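Local coordinates for ecto-NAD+ glycohydrolase (CD38 molecule) (Bos taurus, PDB 3GC6), which is a disulfide-rich, glycosylated ectoenzyme of the ADP-ribosyl cyclase family, built from a largely helical part and a part centred on a four-stranded parallel sheet, at residues A[216-221]-A[230-235]; A[91-96]-A[166-171]; A[59-64]-A[133-138]. The protein carries 1 engineered substitution. All blocks are in the same frame, centred on the assembly; numbering follows the deposited sequence.

Contact 1 (A[216-221]-A[230-235]); sequences SSIRKL and VKFRCM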
loop_
_atom_site.group_PDB
_atom_site.type_symbol
_atom_site.label_atom_id
_atom_site.label_comp_id
_atom_site.label_asym_id
_atom_site.label_seq_id
_atom_site.Cartn_x
_atom_site.Cartn_y
_atom_site.Cartn_z
ATOM N N SER A 216 -29.686 32.524 13.172
ATOM C CA SER A 216 -30.270 31.541 14.075
ATOM C C SER A 216 -29.659 30.155 13.920
ATOM O O SER A 216 -29.500 29.455 14.916
ATOM C CB SER A 216 -31.777 31.423 13.847
ATOM O OG SER A 216 -32.422 32.592 14.302
ATOM N N SER A 217 -29.339 29.759 12.688
ATOM C CA SER A 217 -28.919 28.366 12.493
ATOM C C SER A 217 -27.514 28.171 13.082
ATOM O O SER A 217 -27.224 27.120 13.673
ATOM C CB SER A 217 -29.018 27.916 11.030
ATOM O OG SER A 217 -27.934 28.398 10.274
ATOM N N ILE A 218 -26.643 29.173 12.943
ATOM C CA ILE A 218 -25.318 29.067 13.560
ATOM C C ILE A 218 -25.423 29.084 15.090
ATOM O O ILE A 218 -24.630 28.422 15.777
ATOM C CB ILE A 218 -24.338 30.124 13.017
ATOM C CG1 ILE A 218 -24.004 29.771 11.559
ATOM C CG2 ILE A 218 -23.069 30.148 13.896
ATOM C CD1 ILE A 218 -23.141 28.466 11.419
ATOM N N ARG A 219 -26.430 29.791 15.624
ATOM C CA ARG A 219 -26.685 29.729 17.068
ATOM C C ARG A 219 -26.953 28.288 17.507
ATOM O O ARG A 219 -26.470 27.848 18.566
ATOM C CB ARG A 219 -27.875 30.623 17.435
ATOM C CG ARG A 219 -27.994 30.807 18.930
ATOM C CD ARG A 219 -29.303 31.504 19.261
ATOM N NE ARG A 219 -29.615 31.517 20.686
ATOM C CZ ARG A 219 -30.856 31.572 21.156
ATOM N NH1 ARG A 219 -31.879 31.595 20.301
ATOM N NH2 ARG A 219 -31.081 31.589 22.468
ATOM N N LYS A 220 -27.705 27.543 16.700
ATOM C CA LYS A 220 -27.963 26.139 17.007
ATOM C C LYS A 220 -26.678 25.324 17.038
ATOM O O LYS A 220 -26.509 24.457 17.887
ATOM C CB LYS A 220 -28.928 25.508 15.997
ATOM C CG LYS A 220 -30.350 26.020 16.114
ATOM C CD LYS A 220 -31.264 25.376 15.056
ATOM C CE LYS A 220 -32.692 25.951 15.227
ATOM N NZ LYS A 220 -33.559 25.691 14.034
ATOM N N LEU A 221 -25.777 25.590 16.093
ATOM C CA LEU A 221 -24.495 24.896 16.068
ATOM C C LEU A 221 -23.678 25.257 17.295
ATOM O O LEU A 221 -23.058 24.392 17.919
ATOM C CB LEU A 221 -23.712 25.242 14.778
ATOM C CG LEU A 221 -22.276 24.715 14.711
ATOM C CD1 LEU A 221 -22.327 23.184 14.812
ATOM C CD2 LEU A 221 -21.628 25.145 13.389
ATOM N N VAL A 230 -16.517 22.427 23.047
ATOM C CA VAL A 230 -15.692 22.708 21.880
ATOM C C VAL A 230 -15.687 24.214 21.617
ATOM O O VAL A 230 -16.741 24.811 21.401
ATOM C CB VAL A 230 -16.256 21.931 20.673
ATOM C CG1 VAL A 230 -15.720 22.479 19.357
ATOM C CG2 VAL A 230 -15.947 20.449 20.802
ATOM N N LYS A 231 -14.503 24.829 21.640
ATOM C CA LYS A 231 -14.353 26.257 21.355
ATOM C C LYS A 231 -14.772 26.489 19.906
ATOM O O LYS A 231 -14.449 25.688 19.040
ATOM C CB LYS A 231 -12.900 26.691 21.525
ATOM C CG LYS A 231 -12.613 28.125 21.095
ATOM C CD LYS A 231 -11.457 28.753 21.910
ATOM C CE LYS A 231 -10.860 29.997 21.204
ATOM N NZ LYS A 231 -11.850 30.781 20.402
ATOM N N PHE A 232 -15.468 27.589 19.653
ATOM C CA PHE A 232 -16.025 27.851 18.327
ATOM C C PHE A 232 -15.615 29.227 17.845
ATOM O O PHE A 232 -15.804 30.224 18.565
ATOM C CB PHE A 232 -17.557 27.747 18.415
ATOM C CG PHE A 232 -18.279 27.978 17.125
ATOM C CD1 PHE A 232 -17.858 27.371 15.955
ATOM C CD2 PHE A 232 -19.414 28.769 17.091
ATOM C CE1 PHE A 232 -18.567 27.558 14.753
ATOM C CE2 PHE A 232 -20.113 28.986 15.893
ATOM C CZ PHE A 232 -19.706 28.378 14.737
ATOM N N ARG A 233 -15.069 29.295 16.635
ATOM C CA ARG A 233 -14.775 30.569 15.991
ATOM C C ARG A 233 -15.463 30.535 14.642
ATOM O O ARG A 233 -15.282 29.573 13.889
ATOM C CB ARG A 233 -13.267 30.744 15.794
ATOM C CG ARG A 233 -12.475 30.908 17.086
ATOM C CD ARG A 233 -10.996 31.148 16.794
ATOM N NE ARG A 233 -10.320 29.945 16.308
ATOM C CZ ARG A 233 -9.959 28.937 17.092
ATOM N NH1 ARG A 233 -10.215 28.991 18.392
ATOM N NH2 ARG A 233 -9.357 27.873 16.576
ATOM N N CYS A 234 -16.244 31.572 14.338
ATOM C CA CYS A 234 -16.993 31.619 13.112
ATOM C C CYS A 234 -16.630 32.847 12.273
ATOM O O CYS A 234 -16.571 33.972 12.801
ATOM C CB CYS A 234 -18.496 31.598 13.444
ATOM S SG CYS A 234 -19.594 31.445 12.056
ATOM N N MET A 235 -16.402 32.617 10.983
ATOM C CA MET A 235 -16.001 33.659 10.044
ATOM C C MET A 235 -16.947 33.637 8.841
ATOM O O MET A 235 -17.259 32.563 8.330
ATOM C CB MET A 235 -14.557 33.395 9.587
ATOM C CG MET A 235 -13.443 33.729 10.610
ATOM S SD MET A 235 -13.180 32.695 12.085
ATOM C CE MET A 235 -13.111 31.034 11.376
#

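Contact 2 (A[91-96]-A[166-171]); sequences KELAHE and RVVLNG. With NAG (2-acetamido-2-deoxy-beta-D-glucopyranose), chain C.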
loop_
_atom_site.group_PDB
_atom_site.type_symbol
_atom_site.label_atom_id
_atom_site.label_comp_id
_atom_site.label_asym_id
_atom_site.label_seq_id
_atom_site.Cartn_x
_atom_site.Cartn_y
_atom_site.Cartn_z
ATOM N N LYS A 91 -20.138 20.902 -1.154
ATOM C CA LYS A 91 -19.295 19.791 -1.594
ATOM C C LYS A 91 -18.128 20.240 -2.462
ATOM O O LYS A 91 -16.984 19.891 -2.201
ATOM C CB LYS A 91 -20.114 18.764 -2.380
ATOM C CG LYS A 91 -19.286 17.541 -2.731
ATOM C CD LYS A 91 -20.139 16.409 -3.287
ATOM C CE LYS A 91 -19.285 15.164 -3.560
ATOM N NZ LYS A 91 -18.758 14.499 -2.323
ATOM N N GLU A 92 -18.420 20.971 -3.522
ATOM C CA GLU A 92 -17.354 21.334 -4.467
ATOM C C GLU A 92 -16.286 22.244 -3.812
ATOM O O GLU A 92 -15.075 22.020 -3.919
ATOM C CB GLU A 92 -17.960 21.990 -5.724
ATOM C CG GLU A 92 -18.564 20.993 -6.752
ATOM C CD GLU A 92 -19.939 20.424 -6.358
ATOM O OE1 GLU A 92 -20.536 20.964 -5.400
ATOM O OE2 GLU A 92 -20.418 19.440 -6.985
ATOM N N LEU A 93 -16.750 23.261 -3.107
ATOM C CA LEU A 93 -15.824 24.206 -2.483
ATOM C C LEU A 93 -14.978 23.534 -1.408
ATOM O O LEU A 93 -13.773 23.771 -1.334
ATOM C CB LEU A 93 -16.602 25.359 -1.868
ATOM C CG LEU A 93 -15.734 26.323 -1.072
ATOM C CD1 LEU A 93 -14.701 27.074 -1.924
ATOM C CD2 LEU A 93 -16.672 27.276 -0.312
ATOM N N ALA A 94 -15.618 22.713 -0.571
ATOM C CA ALA A 94 -14.905 22.101 0.547
ATOM C C ALA A 94 -13.787 21.203 0.043
ATOM O O ALA A 94 -12.692 21.177 0.616
ATOM C CB ALA A 94 -15.888 21.299 1.467
ATOM N N HIS A 95 -14.052 20.491 -1.044
ATOM C CA HIS A 95 -13.040 19.557 -1.550
ATOM C C HIS A 95 -11.920 20.300 -2.266
ATOM O O HIS A 95 -10.750 19.942 -2.123
ATOM C CB HIS A 95 -13.704 18.426 -2.322
ATOM C CG HIS A 95 -14.632 17.612 -1.458
ATOM N ND1 HIS A 95 -14.194 16.556 -0.674
ATOM C CD2 HIS A 95 -15.960 17.737 -1.202
ATOM C CE1 HIS A 95 -15.211 16.051 0.004
ATOM N NE2 HIS A 95 -16.296 16.748 -0.299
ATOM N N GLU A 96 -12.268 21.392 -2.946
ATOM C CA GLU A 96 -11.217 22.250 -3.524
ATOM C C GLU A 96 -10.325 22.812 -2.414
ATOM O O GLU A 96 -9.093 22.782 -2.504
ATOM C CB GLU A 96 -11.825 23.372 -4.377
ATOM C CG GLU A 96 -10.788 24.302 -5.043
ATOM C CD GLU A 96 -9.845 23.598 -6.012
ATOM O OE1 GLU A 96 -10.138 22.454 -6.445
ATOM O OE2 GLU A 96 -8.808 24.228 -6.347
ATOM N N ARG A 166 -11.933 22.293 10.957
ATOM C CA ARG A 166 -12.517 23.373 10.163
ATOM C C ARG A 166 -13.780 22.853 9.512
ATOM O O ARG A 166 -13.856 21.687 9.129
ATOM C CB ARG A 166 -11.499 23.864 9.113
ATOM C CG ARG A 166 -10.254 24.478 9.782
ATOM C CD ARG A 166 -8.982 24.436 8.953
ATOM N NE ARG A 166 -7.965 25.245 9.641
ATOM C CZ ARG A 166 -7.031 24.730 10.433
ATOM N NH1 ARG A 166 -6.962 23.410 10.590
ATOM N NH2 ARG A 166 -6.149 25.531 11.045
ATOM N N VAL A 167 -14.838 23.661 9.496
ATOM C CA VAL A 167 -16.016 23.315 8.684
ATOM C C VAL A 167 -16.301 24.393 7.651
ATOM O O VAL A 167 -16.191 25.590 7.938
ATOM C CB VAL A 167 -17.298 23.030 9.526
ATOM C CG1 VAL A 167 -17.713 24.253 10.340
ATOM C CG2 VAL A 167 -18.454 22.580 8.632
ATOM N N VAL A 168 -16.647 23.953 6.444
ATOM C CA VAL A 168 -17.011 24.861 5.344
ATOM C C VAL A 168 -18.523 24.805 5.148
ATOM O O VAL A 168 -19.082 23.766 4.797
ATOM C CB VAL A 168 -16.342 24.387 4.053
ATOM C CG1 VAL A 168 -16.612 25.361 2.911
ATOM C CG2 VAL A 168 -14.835 24.270 4.264
ATOM N N LEU A 169 -19.164 25.956 5.354
ATOM C CA LEU A 169 -20.614 26.062 5.288
ATOM C C LEU A 169 -21.044 27.075 4.212
ATOM O O LEU A 169 -20.236 27.894 3.777
ATOM C CB LEU A 169 -21.170 26.468 6.649
ATOM C CG LEU A 169 -20.885 25.466 7.763
ATOM C CD1 LEU A 169 -21.415 25.993 9.098
ATOM C CD2 LEU A 169 -21.552 24.109 7.478
ATOM N N ASN A 170 -22.309 26.989 3.817
ATOM C CA ASN A 170 -22.801 27.727 2.648
ATOM C C ASN A 170 -23.529 29.003 3.038
ATOM O O ASN A 170 -24.663 28.935 3.497
ATOM C CB ASN A 170 -23.738 26.810 1.868
ATOM C CG ASN A 170 -24.003 27.307 0.459
ATOM O OD1 ASN A 170 -24.137 28.515 0.229
ATOM N ND2 ASN A 170 -24.042 26.357 -0.486
ATOM N N GLY A 171 -22.836 30.132 2.894
ATOM C CA GLY A 171 -23.374 31.451 3.204
ATOM C C GLY A 171 -24.410 31.911 2.196
ATOM O O GLY A 171 -25.006 32.972 2.397
HETATM C C1 NAG C . -24.532 26.694 -1.827
HETATM C C2 NAG C . -23.324 26.470 -2.750
HETATM C C3 NAG C . -23.791 26.481 -4.217
HETATM C C4 NAG C . -25.038 25.625 -4.480
HETATM C C5 NAG C . -26.099 25.926 -3.424
HETATM C C6 NAG C . -27.342 25.025 -3.539
HETATM C C7 NAG C . -21.142 27.240 -1.922
HETATM C C8 NAG C . -20.283 28.427 -1.612
HETATM N N2 NAG C . -22.300 27.502 -2.557
HETATM O O3 NAG C . -22.730 26.113 -5.075
HETATM O O4 NAG C . -25.560 25.904 -5.789
HETATM O O5 NAG C . -25.518 25.722 -2.146
HETATM O O6 NAG C . -26.965 23.662 -3.562
HETATM O O7 NAG C . -20.774 26.103 -1.612
#

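Contact 3 (A[59-64]-A[133-138]); sequences DPCKAT and SCPDWR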
loop_
_atom_site.group_PDB
_atom_site.type_symbol
_atom_site.label_atom_id
_atom_site.label_comp_id
_atom_site.label_asym_id
_atom_site.label_seq_id
_atom_site.Cartn_x
_atom_site.Cartn_y
_atom_site.Cartn_z
ATOM N N ASP A 59 -31.003 -8.220 4.378
ATOM C CA ASP A 59 -32.205 -7.383 4.227
ATOM C C ASP A 59 -31.717 -5.946 4.003
ATOM O O ASP A 59 -31.071 -5.358 4.879
ATOM C CB ASP A 59 -33.026 -7.474 5.512
ATOM C CG ASP A 59 -34.336 -6.683 5.439
ATOM O OD1 ASP A 59 -34.392 -5.682 4.694
ATOM O OD2 ASP A 59 -35.315 -7.102 6.113
ATOM N N PRO A 60 -31.993 -5.376 2.820
ATOM C CA PRO A 60 -31.426 -4.040 2.502
ATOM C C PRO A 60 -32.009 -2.891 3.300
ATOM O O PRO A 60 -31.500 -1.756 3.196
ATOM C CB PRO A 60 -31.678 -3.865 0.995
ATOM C CG PRO A 60 -32.587 -4.984 0.612
ATOM C CD PRO A 60 -32.653 -6.020 1.668
ATOM N N CYS A 61 -33.061 -3.158 4.096
ATOM C CA CYS A 61 -33.641 -2.149 5.000
ATOM C C CYS A 61 -33.417 -2.455 6.471
ATOM O O CYS A 61 -34.068 -1.866 7.329
ATOM C CB CYS A 61 -35.132 -1.946 4.687
ATOM S SG CYS A 61 -35.319 -0.866 3.239
ATOM N N LYS A 62 -32.485 -3.359 6.773
ATOM C CA LYS A 62 -32.141 -3.604 8.165
ATOM C C LYS A 62 -30.679 -3.363 8.465
ATOM O O LYS A 62 -30.118 -3.996 9.356
ATOM C CB LYS A 62 -32.531 -5.006 8.593
ATOM C CG LYS A 62 -34.005 -5.179 8.746
ATOM C CD LYS A 62 -34.296 -6.532 9.418
ATOM C CE LYS A 62 -35.789 -6.789 9.548
ATOM N NZ LYS A 62 -36.443 -5.695 10.299
ATOM N N ALA A 63 -30.049 -2.442 7.741
ATOM C CA ALA A 63 -28.654 -2.136 8.025
ATOM C C ALA A 63 -28.510 -1.577 9.432
ATOM O O ALA A 63 -29.329 -0.767 9.875
ATOM C CB ALA A 63 -28.092 -1.120 7.018
ATOM N N THR A 64 -27.465 -2.008 10.124
ATOM C CA THR A 64 -27.089 -1.376 11.399
ATOM C C THR A 64 -25.627 -0.888 11.373
ATOM O O THR A 64 -24.821 -1.361 10.586
ATOM C CB THR A 64 -27.246 -2.362 12.574
ATOM O OG1 THR A 64 -26.317 -3.431 12.373
ATOM C CG2 THR A 64 -28.686 -2.932 12.651
ATOM N N SER A 133 -32.349 -1.489 -8.435
ATOM C CA SER A 133 -32.856 -0.418 -7.577
ATOM C C SER A 133 -32.291 -0.658 -6.196
ATOM O O SER A 133 -31.937 -1.789 -5.869
ATOM C CB SER A 133 -34.400 -0.387 -7.524
ATOM O OG SER A 133 -34.969 -1.480 -6.792
ATOM N N CYS A 134 -32.221 0.414 -5.403
ATOM C CA CYS A 134 -31.804 0.326 -3.998
ATOM C C CYS A 134 -32.721 1.201 -3.167
ATOM O O CYS A 134 -33.253 2.183 -3.680
ATOM C CB CYS A 134 -30.364 0.829 -3.812
ATOM S SG CYS A 134 -29.105 -0.324 -4.454
ATOM N N PRO A 135 -32.850 0.890 -1.882
ATOM C CA PRO A 135 -33.718 1.703 -1.010
ATOM C C PRO A 135 -33.338 3.184 -1.000
ATOM O O PRO A 135 -32.153 3.538 -0.936
ATOM C CB PRO A 135 -33.522 1.087 0.378
ATOM C CG PRO A 135 -33.060 -0.341 0.118
ATOM C CD PRO A 135 -32.266 -0.269 -1.177
ATOM N N ASP A 136 -34.365 4.032 -1.077
ATOM C CA ASP A 136 -34.245 5.469 -0.889
ATOM C C ASP A 136 -34.487 5.773 0.597
ATOM O O ASP A 136 -35.385 5.203 1.230
ATOM C CB ASP A 136 -35.312 6.170 -1.735
ATOM C CG ASP A 136 -35.283 7.675 -1.566
ATOM O OD1 ASP A 136 -34.276 8.284 -2.008
ATOM O OD2 ASP A 136 -36.256 8.206 -0.974
ATOM N N TRP A 137 -33.658 6.640 1.156
ATOM C CA TRP A 137 -33.718 6.978 2.571
ATOM C C TRP A 137 -35.112 7.520 2.978
ATOM O O TRP A 137 -35.641 7.183 4.047
ATOM C CB TRP A 137 -32.613 8.009 2.851
ATOM C CG TRP A 137 -32.504 8.501 4.234
ATOM C CD1 TRP A 137 -31.701 8.005 5.236
ATOM C CD2 TRP A 137 -33.172 9.646 4.777
ATOM N NE1 TRP A 137 -31.850 8.772 6.374
ATOM C CE2 TRP A 137 -32.752 9.775 6.120
ATOM C CE3 TRP A 137 -34.092 10.567 4.259
ATOM C CZ2 TRP A 137 -33.221 10.792 6.955
ATOM C CZ3 TRP A 137 -34.567 11.572 5.094
ATOM C CH2 TRP A 137 -34.129 11.673 6.428
ATOM N N ARG A 138 -35.700 8.344 2.119
ATOM C CA ARG A 138 -36.973 8.989 2.473
ATOM C C ARG A 138 -38.178 8.111 2.148
ATOM O O ARG A 138 -39.099 8.002 2.952
ATOM C CB ARG A 138 -37.093 10.354 1.791
ATOM C CG ARG A 138 -38.198 11.272 2.355
ATOM C CD ARG A 138 -38.104 12.697 1.763
ATOM N NE ARG A 138 -39.103 13.588 2.366
ATOM C CZ ARG A 138 -39.350 14.840 1.976
ATOM N NH1 ARG A 138 -38.669 15.382 0.969
ATOM N NH2 ARG A 138 -40.283 15.556 2.600
#

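Contact 1 (A[216-221]-A[230-235])
Phe232 reaches from an edge strand of the parallel sheet to Ile218 and Leu221 on the helix that precedes it. From its CB, the ring carbon CG lies anti to the backbone N (chi1 -179°), which sends the ring out from the strand to the helix. Its distant carbons do the touching. CE2 meets Ile218 CG2 at 3.8 Å, the methyl lying at the ring edge, in its plane. At the tip, CZ is 3.9 Å from that same Ile218 CG2 and 4.0 Å from Leu221 CD2, so the tip is touched by both aliphatic residues; CE1 continues the contact with Leu221 CD2. Both aliphatic side chains cross the phenylalanine at about a right angle. Two residues on from Phe232, and on the same side of the strand, Cys234 brings SG to 4.1 Å from Ile218 CG2. One branch of the isoleucine thus serves both strand residues, and spacing by three places it with Leu221 on one helix face. A long, rigid phenylalanine suits the span, for the axes of residues 216-221 and 231-235 come within 11.0 Å at closest, nearly antiparallel (159°). Cys234 is further fixed by its disulfide to Cys213, just before the helix. Phe232 also packs on Leu197 and Ala199 of the adjoining strand. The helix lies over one face near the sheet edge, as the crossover of the beta-alpha-beta unit 196-203, 216-227 and 231-239.

Contact 2 (A[91-96]-A[166-171])
Leu93 turns its CG away from its own backbone N (chi1 174°), and Val168 does the same with CG1 (chi1 -176°), and these two torsions bring leucine CD2 and valine CG1 together at 3.7 Å. Leu93 comes in obliquely, one methyl of its fork against one methyl of the valine. Beside them, Ala94 CB faces Val168 CB at 4.1 Å. With so small a side chain, the helix comes close here: the CA atoms of Ala94 and Val168 are 5.9 Å apart. Valine, branched at CB, suits an extended strand and offers apolar surface to both helix residues, CG1 to Leu93 and CB to Ala94. All three are buried, and Phe243 covers Leu93 and Val168 further. Two residues along the strand, Asn170 ND2 is joined to C1 of the NAG by a 1.5 Å covalent bond, while its OD1 accepts from Ser172 N in an Asn-Gly-Ser sequon. The sugar's C8 methyl lies 4.0 Å from Leu93 CD2, so it adds to the apolar patch. A helix laid with small and aliphatic residues on an inner strand is characteristic of a parallel alpha/beta sheet, here the four-stranded one of this ADP-ribosyl cyclase family member, with the glycan at that strand's C-terminal end.

Contact 3 (A[59-64]-A[133-138])
Pro60 and Cys61, the two central residues of a type I beta turn, meet Pro135 where two disulfide-tied loops come together. The turn runs from Asp59 to Lys62 and is closed by the backbone bond from Lys62 N to Asp59 O, 3.1 Å long. An Asx turn is superimposed on it: Asp59 OD1 accepts from Cys61 N at 2.9 Å, with an N-H...O angle of 159°. The donor comes to the anti side of the carboxylate, 28° out of its plane. Aspartate followed by proline suits these places, because the short acid can reach forward to the backbone N two residues on and the proline ring holds phi at a value the turn needs. From the other segment, Pro135 presents the outer part of its ring. Its CG lies 3.9 Å from Pro60 CB and 3.7 Å from Pro60 O, the latter a plain van der Waals approach. The sulfur of Cys61 stands beside its own backbone N (chi1 -80°), and from there SG touches both CG and CB of Pro135, each at 3.9 Å. The same sulfur is bonded to Cys141, a few residues beyond Arg138, so the disulfide ties the turn to the continuation of the other segment. Next to Pro135, Cys134 is bonded to Cys121, while Trp11 packs against both Pro60 and Cys61. No hydrogen bond passes directly between residues 59-64 and 133-138. Their match rests on shape: rigid proline rings and a polarisable sulfur pack closely but with little directionality. The relative placing of the loops therefore probably owes much to the Cys61-Cys141 disulfide and to the bonds from Cys61 O and Ala63 to Thr143, while the bonds within the turn fix its shape.

How the contacts relate
Contact 2 is the most deeply buried of the three, whereas contacts 1 and 3 are partly buried. Contacts 1 and 2 each set a helix against the same parallel sheet, one at its edge strand 231-239 and the other at the inner strand 164-170, and they touch through Ile218 CD1 and Leu169 CD1, 3.8 Å apart. Contact 3 belongs to another region, its centre about 28 Å from that of contact 2 and about 33 Å from that of contact 1. All three join apolar atoms without a hydrogen bond across. Contacts 1 and 3 both include a cystine sulfur; between its protein segments contact 2 is aliphatic alone, contact 1 adds an aromatic ring, and contact 3 sets prolines on irregular loops.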